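Local coordinates for protein transcriptional regulator, MarR family (Neisseria meningitidis serogroup B, PDB 3G3Z) that probably binds DNA as a dimeric, winged helix-turn-helix transcription factor of the MarR family, at residues 19-24 with 29-34; 46-51 with 61-66. One frame throughout, in Å; residues are numbered along the deposited sequence.

Contact 1 (19-24 with 29-34); sequences VFDKWI and LNYNLF
Phe-20 leads the contact and turns the far end of its ring to both Tyr-31 and Phe-34. Its CG stands anti to the backbone N (chi1 -171°), which carries the ring toward the start of helix 31-43. CZ of Phe-20 lies 3.9 Å from CE2 of Phe-34, and the two ring planes are nearly perpendicular, at 82°. The neighbouring CE2 meets CE2 of Tyr-31, edge against edge, at 4.2 Å. Leu-6 of the second subunit also packs on Phe-20.

The next residue, Asp-21, brings its carboxylate beside the Tyr-31 ring, with OD2 3.2 Å from CD2 of Tyr-31. The tyrosine hydroxyl bonds instead to the carbonyl of Trp-55. Trp-23 offers an edge: CE1 of Phe-34 lies in its ring plane, 3.9 Å from CZ3 of Trp-23. The indole also stacks with Phe-109.

Ile-24 fills the middle with both branches. CG1 sits over one face of Phe-34, off centre, in a CH-pi contact. CD1 continues to 3.6 Å from CD2 of Phe-34 and also touches Tyr-31. The CG2 branch presses on the backbone of Asn-30, 3.4 Å from its C atom. A weak bond from Leu-29 N to Ile-24 O joins the backbones. Asn-30 is the N-cap of the second helix, and its OD1 accepts from Leu-33 N at 2.9 Å.

This aromatic and aliphatic cluster joins the first helix, part of the dimerisation region in the MarR fold, to helix 31-43, the first helix of the winged helix domain.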
loop_
_atom_site.group_PDB
_atom_site.type_symbol
_atom_site.label_atom_id
_atom_site.label_comp_id
_atom_site.label_asym_id
_atom_site.label_seq_id
_atom_site.Cartn_x
_atom_site.Cartn_y
_atom_site.Cartn_z
ATOM N N VAL A 19 4.221 -1.495 -6.143
ATOM C CA VAL A 19 5.486 -1.667 -6.849
ATOM C C VAL A 19 6.547 -2.232 -5.910
ATOM O O VAL A 19 7.371 -3.040 -6.328
ATOM C CB VAL A 19 5.949 -0.344 -7.545
ATOM C CG1 VAL A 19 7.328 -0.489 -8.150
ATOM C CG2 VAL A 19 4.954 0.043 -8.652
ATOM N N PHE A 20 6.512 -1.797 -4.649
ATOM C CA PHE A 20 7.331 -2.375 -3.603
ATOM C C PHE A 20 7.026 -3.864 -3.424
ATOM O O PHE A 20 7.947 -4.680 -3.314
ATOM C CB PHE A 20 7.126 -1.616 -2.280
ATOM C CG PHE A 20 8.089 -2.012 -1.199
ATOM C CD1 PHE A 20 9.440 -1.706 -1.308
ATOM C CD2 PHE A 20 7.645 -2.685 -0.065
ATOM C CE1 PHE A 20 10.327 -2.074 -0.311
ATOM C CE2 PHE A 20 8.530 -3.049 0.945
ATOM C CZ PHE A 20 9.869 -2.751 0.821
ATOM N N ASP A 21 5.737 -4.212 -3.391
ATOM C CA ASP A 21 5.318 -5.603 -3.310
ATOM C C ASP A 21 5.739 -6.415 -4.530
ATOM O O ASP A 21 6.067 -7.590 -4.412
ATOM C CB ASP A 21 3.804 -5.708 -3.132
ATOM C CG ASP A 21 3.382 -5.614 -1.684
ATOM O OD1 ASP A 21 2.160 -5.575 -1.423
ATOM O OD2 ASP A 21 4.267 -5.580 -0.803
ATOM N N LYS A 22 5.728 -5.782 -5.698
ATOM C CA LYS A 22 6.153 -6.428 -6.936
ATOM C C LYS A 22 7.648 -6.748 -6.881
ATOM O O LYS A 22 8.061 -7.859 -7.225
ATOM C CB LYS A 22 5.836 -5.533 -8.127
ATOM C CG LYS A 22 6.151 -6.133 -9.482
ATOM C CD LYS A 22 5.913 -5.101 -10.580
ATOM C CE LYS A 22 4.445 -5.017 -10.949
ATOM N NZ LYS A 22 4.182 -3.859 -11.842
ATOM N N TRP A 23 8.452 -5.786 -6.426
ATOM C CA TRP A 23 9.880 -6.029 -6.244
ATOM C C TRP A 23 10.124 -7.205 -5.289
ATOM O O TRP A 23 10.915 -8.095 -5.592
ATOM C CB TRP A 23 10.617 -4.780 -5.745
ATOM C CG TRP A 23 12.040 -5.077 -5.517
ATOM C CD1 TRP A 23 13.035 -5.097 -6.455
ATOM C CD2 TRP A 23 12.647 -5.474 -4.281
ATOM N NE1 TRP A 23 14.226 -5.450 -5.871
ATOM C CE2 TRP A 23 14.014 -5.695 -4.541
ATOM C CE3 TRP A 23 12.167 -5.661 -2.980
ATOM C CZ2 TRP A 23 14.907 -6.090 -3.543
ATOM C CZ3 TRP A 23 13.053 -6.049 -1.994
ATOM C CH2 TRP A 23 14.402 -6.259 -2.277
ATOM N N ILE A 24 9.444 -7.201 -4.144
ATOM C CA ILE A 24 9.543 -8.291 -3.176
ATOM C C ILE A 24 9.230 -9.626 -3.854
ATOM O O ILE A 24 9.923 -10.625 -3.623
ATOM C CB ILE A 24 8.598 -8.087 -1.951
ATOM C CG1 ILE A 24 9.070 -6.903 -1.091
ATOM C CG2 ILE A 24 8.529 -9.353 -1.115
ATOM C CD1 ILE A 24 8.177 -6.568 0.137
ATOM N N LEU A 29 9.540 -14.022 -3.004
ATOM C CA LEU A 29 8.991 -13.947 -1.657
ATOM C C LEU A 29 7.677 -13.174 -1.647
ATOM O O LEU A 29 7.090 -12.885 -2.695
ATOM C CB LEU A 29 10.029 -13.329 -0.687
ATOM C CG LEU A 29 11.290 -14.170 -0.442
ATOM C CD1 LEU A 29 12.428 -13.329 0.112
ATOM C CD2 LEU A 29 11.006 -15.356 0.483
ATOM N N ASN A 30 7.193 -12.877 -0.451
ATOM C CA ASN A 30 6.045 -12.006 -0.312
ATOM C C ASN A 30 6.293 -11.040 0.841
ATOM O O ASN A 30 7.304 -11.161 1.564
ATOM C CB ASN A 30 4.743 -12.803 -0.163
ATOM C CG ASN A 30 4.704 -13.654 1.092
ATOM O OD1 ASN A 30 5.430 -13.409 2.055
ATOM N ND2 ASN A 30 3.843 -14.662 1.087
ATOM N N TYR A 31 5.387 -10.078 0.987
ATOM C CA TYR A 31 5.536 -8.999 1.954
ATOM C C TYR A 31 5.690 -9.533 3.371
ATOM O O TYR A 31 6.584 -9.120 4.095
ATOM C CB TYR A 31 4.339 -8.045 1.853
ATOM C CG TYR A 31 4.446 -6.831 2.735
ATOM C CD1 TYR A 31 3.851 -6.815 4.000
ATOM C CD2 TYR A 31 5.137 -5.701 2.314
ATOM C CE1 TYR A 31 3.959 -5.716 4.829
ATOM C CE2 TYR A 31 5.248 -4.585 3.137
ATOM C CZ TYR A 31 4.636 -4.599 4.391
ATOM O OH TYR A 31 4.721 -3.507 5.214
ATOM N N ASN A 32 4.820 -10.463 3.752
ATOM C CA ASN A 32 4.846 -11.036 5.095
ATOM C C ASN A 32 6.181 -11.715 5.434
ATOM O O ASN A 32 6.711 -11.519 6.514
ATOM C CB ASN A 32 3.671 -12.013 5.281
ATOM C CG ASN A 32 2.317 -11.358 5.049
ATOM O OD1 ASN A 32 1.317 -12.040 4.783
ATOM N ND2 ASN A 32 2.269 -10.037 5.163
ATOM N N LEU A 33 6.713 -12.512 4.509
ATOM C CA LEU A 33 8.006 -13.177 4.692
ATOM C C LEU A 33 9.155 -12.183 4.727
ATOM O O LEU A 33 10.088 -12.308 5.536
ATOM C CB LEU A 33 8.248 -14.170 3.546
ATOM C CG LEU A 33 7.575 -15.529 3.675
ATOM C CD1 LEU A 33 7.427 -16.168 2.296
ATOM C CD2 LEU A 33 8.378 -16.420 4.634
ATOM N N PHE A 34 9.098 -11.217 3.815
ATOM C CA PHE A 34 10.078 -10.139 3.741
ATOM C C PHE A 34 10.161 -9.374 5.047
ATOM O O PHE A 34 11.257 -9.112 5.563
ATOM C CB PHE A 34 9.727 -9.187 2.593
ATOM C CG PHE A 34 10.681 -8.052 2.452
ATOM C CD1 PHE A 34 11.922 -8.241 1.843
ATOM C CD2 PHE A 34 10.359 -6.795 2.947
ATOM C CE1 PHE A 34 12.826 -7.189 1.721
ATOM C CE2 PHE A 34 11.262 -5.734 2.824
ATOM C CZ PHE A 34 12.490 -5.938 2.211
#

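Contact 2 (46-51 with 61-66); sequences RTQKHI and TVSGVC
Gln-48 and Val-62 lie alongside each other and point opposite ways at the centre of this contact. CG1 of Val-62 rests 3.8 Å from CB of Gln-48 and also touches its CG. The same methyl reaches the backbone, 3.7 Å from Gln-48 O. Val-62 holds CG1 anti to its own N (chi1 174°), which turns this methyl to the start of helix 48-55. Leu-57, in the turn between the helices, packs on Val-62 too.

Beyond CG the glutamine runs extended across helix 59-71. Cys-66, one turn after Val-62, brings SG to 4.0 Å from CG of Gln-48. The aliphatic part of the glutamine is thus lined by a methyl and a sulfur. Leu-89 of the wing strand packs on both Gln-48 and Cys-66.

The amide ends beside Ser-63, with NE2 2.8 Å from OG of Ser-63. This hydroxyl bonds to the carbonyl of Lys-59, one turn earlier in its helix. The other end of the amide, OE1 of Gln-48, is bonded to NE1 of Trp-77. That bond limits the rotation of a largely buried amide and ties it to the wing.

Thr-47 is the N-cap of helix 48-55. Its OG1 accepts from His-50 N at 3.1 Å, fixing the first turn from which Gln-48 projects.

Two short helices joined by a turn, the second being the likely DNA recognition helix, form the helix-turn-helix of the winged helix domain, as in other MarR regulators.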
loop_
_atom_site.group_PDB
_atom_site.type_symbol
_atom_site.label_atom_id
_atom_site.label_comp_id
_atom_site.label_asym_id
_atom_site.label_seq_id
_atom_site.Cartn_x
_atom_site.Cartn_y
_atom_site.Cartn_z
ATOM N N ARG A 46 14.747 -9.250 17.023
ATOM C CA ARG A 46 13.583 -8.399 17.237
ATOM C C ARG A 46 12.421 -9.285 17.633
ATOM O O ARG A 46 12.392 -10.467 17.302
ATOM C CB ARG A 46 13.224 -7.625 15.959
ATOM C CG ARG A 46 14.261 -6.629 15.464
ATOM C CD ARG A 46 14.344 -5.412 16.375
ATOM N NE ARG A 46 15.450 -4.534 16.002
ATOM C CZ ARG A 46 15.763 -3.405 16.629
ATOM N NH1 ARG A 46 15.051 -3.001 17.678
ATOM N NH2 ARG A 46 16.795 -2.679 16.209
ATOM N N THR A 47 11.460 -8.720 18.344
ATOM C CA THR A 47 10.283 -9.478 18.732
ATOM C C THR A 47 9.322 -9.459 17.555
ATOM O O THR A 47 9.422 -8.588 16.690
ATOM C CB THR A 47 9.581 -8.858 19.949
ATOM O OG1 THR A 47 9.107 -7.548 19.610
ATOM C CG2 THR A 47 10.533 -8.771 21.153
ATOM N N GLN A 48 8.399 -10.418 17.526
ATOM C CA GLN A 48 7.335 -10.434 16.528
ATOM C C GLN A 48 6.572 -9.115 16.519
ATOM O O GLN A 48 6.171 -8.618 15.453
ATOM C CB GLN A 48 6.372 -11.584 16.808
ATOM C CG GLN A 48 6.950 -12.952 16.504
ATOM C CD GLN A 48 6.059 -14.086 16.975
ATOM O OE1 GLN A 48 6.547 -15.095 17.470
ATOM N NE2 GLN A 48 4.750 -13.924 16.824
ATOM N N LYS A 49 6.380 -8.550 17.713
ATOM C CA LYS A 49 5.690 -7.272 17.865
ATOM C C LYS A 49 6.395 -6.125 17.138
ATOM O O LYS A 49 5.742 -5.325 16.449
ATOM C CB LYS A 49 5.498 -6.925 19.343
ATOM C CG LYS A 49 4.770 -5.602 19.560
ATOM C CD LYS A 49 3.754 -5.727 20.675
ATOM C CE LYS A 49 4.132 -4.899 21.873
ATOM N NZ LYS A 49 3.562 -3.507 21.755
ATOM N N HIS A 50 7.718 -6.044 17.286
ATOM C CA HIS A 50 8.498 -5.000 16.606
ATOM C C HIS A 50 8.363 -5.080 15.082
ATOM O O HIS A 50 8.167 -4.065 14.401
ATOM C CB HIS A 50 9.974 -5.081 17.004
ATOM C CG HIS A 50 10.854 -4.158 16.221
ATOM N ND1 HIS A 50 11.127 -2.870 16.627
ATOM C CD2 HIS A 50 11.500 -4.327 15.043
ATOM C CE1 HIS A 50 11.916 -2.289 15.740
ATOM N NE2 HIS A 50 12.158 -3.151 14.770
ATOM N N ILE A 51 8.492 -6.299 14.563
ATOM C CA ILE A 51 8.336 -6.582 13.144
ATOM C C ILE A 51 6.930 -6.201 12.667
ATOM O O ILE A 51 6.783 -5.525 11.647
ATOM C CB ILE A 51 8.617 -8.085 12.872
ATOM C CG1 ILE A 51 10.078 -8.412 13.200
ATOM C CG2 ILE A 51 8.268 -8.470 11.434
ATOM C CD1 ILE A 51 10.336 -9.889 13.415
ATOM N N THR A 61 -0.789 -12.685 11.466
ATOM C CA THR A 61 -0.037 -12.781 10.217
ATOM C C THR A 61 1.433 -13.042 10.518
ATOM O O THR A 61 2.037 -13.922 9.919
ATOM C CB THR A 61 -0.209 -11.486 9.400
ATOM O OG1 THR A 61 -1.588 -11.347 9.048
ATOM C CG2 THR A 61 0.648 -11.484 8.125
ATOM N N VAL A 62 1.983 -12.295 11.472
ATOM C CA VAL A 62 3.398 -12.404 11.818
ATOM C C VAL A 62 3.731 -13.758 12.444
ATOM O O VAL A 62 4.697 -14.420 12.025
ATOM C CB VAL A 62 3.850 -11.246 12.734
ATOM C CG1 VAL A 62 5.286 -11.447 13.198
ATOM C CG2 VAL A 62 3.718 -9.918 12.004
ATOM N N SER A 63 2.927 -14.178 13.423
ATOM C CA SER A 63 3.121 -15.477 14.073
ATOM C C SER A 63 3.091 -16.616 13.075
ATOM O O SER A 63 3.888 -17.552 13.175
ATOM C CB SER A 63 2.060 -15.723 15.148
ATOM O OG SER A 63 2.149 -14.737 16.155
ATOM N N GLY A 64 2.174 -16.530 12.118
ATOM C CA GLY A 64 2.017 -17.571 11.099
ATOM C C GLY A 64 3.289 -17.730 10.284
ATOM O O GLY A 64 3.808 -18.832 10.118
ATOM N N VAL A 65 3.801 -16.614 9.797
ATOM C CA VAL A 65 5.010 -16.617 9.001
ATOM C C VAL A 65 6.194 -17.125 9.831
ATOM O O VAL A 65 7.000 -17.929 9.353
ATOM C CB VAL A 65 5.263 -15.219 8.400
ATOM C CG1 VAL A 65 6.627 -15.143 7.743
ATOM C CG2 VAL A 65 4.167 -14.903 7.390
ATOM N N CYS A 66 6.271 -16.691 11.084
ATOM C CA CYS A 66 7.338 -17.163 11.969
ATOM C C CYS A 66 7.311 -18.672 12.193
ATOM O O CYS A 66 8.368 -19.316 12.197
ATOM C CB CYS A 66 7.318 -16.408 13.293
ATOM S SG CYS A 66 7.812 -14.691 13.026
#

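In the fold
Contact 1 and contact 2 follow each other along the chain and share no helix. Their centres are about 16 Å apart. They meet where Asn-32 and Leu-33 of contact 1 pack on Thr-61 and Val-65 of contact 2, so helix 31-43 lies against helix 59-71. Contact 1 is partly buried, mainly aromatic, and close to the second subunit, whose Glu-137 forms a salt bridge with Lys-22. Contact 2 is smaller but buried, and no other chain of the assembly touches its segments. Its chemistry mixes aliphatic packing with an amide, a hydroxyl and a thiol. Contact 1 ties the dimerisation region to the DNA-binding domain, while contact 2 lies wholly within that domain.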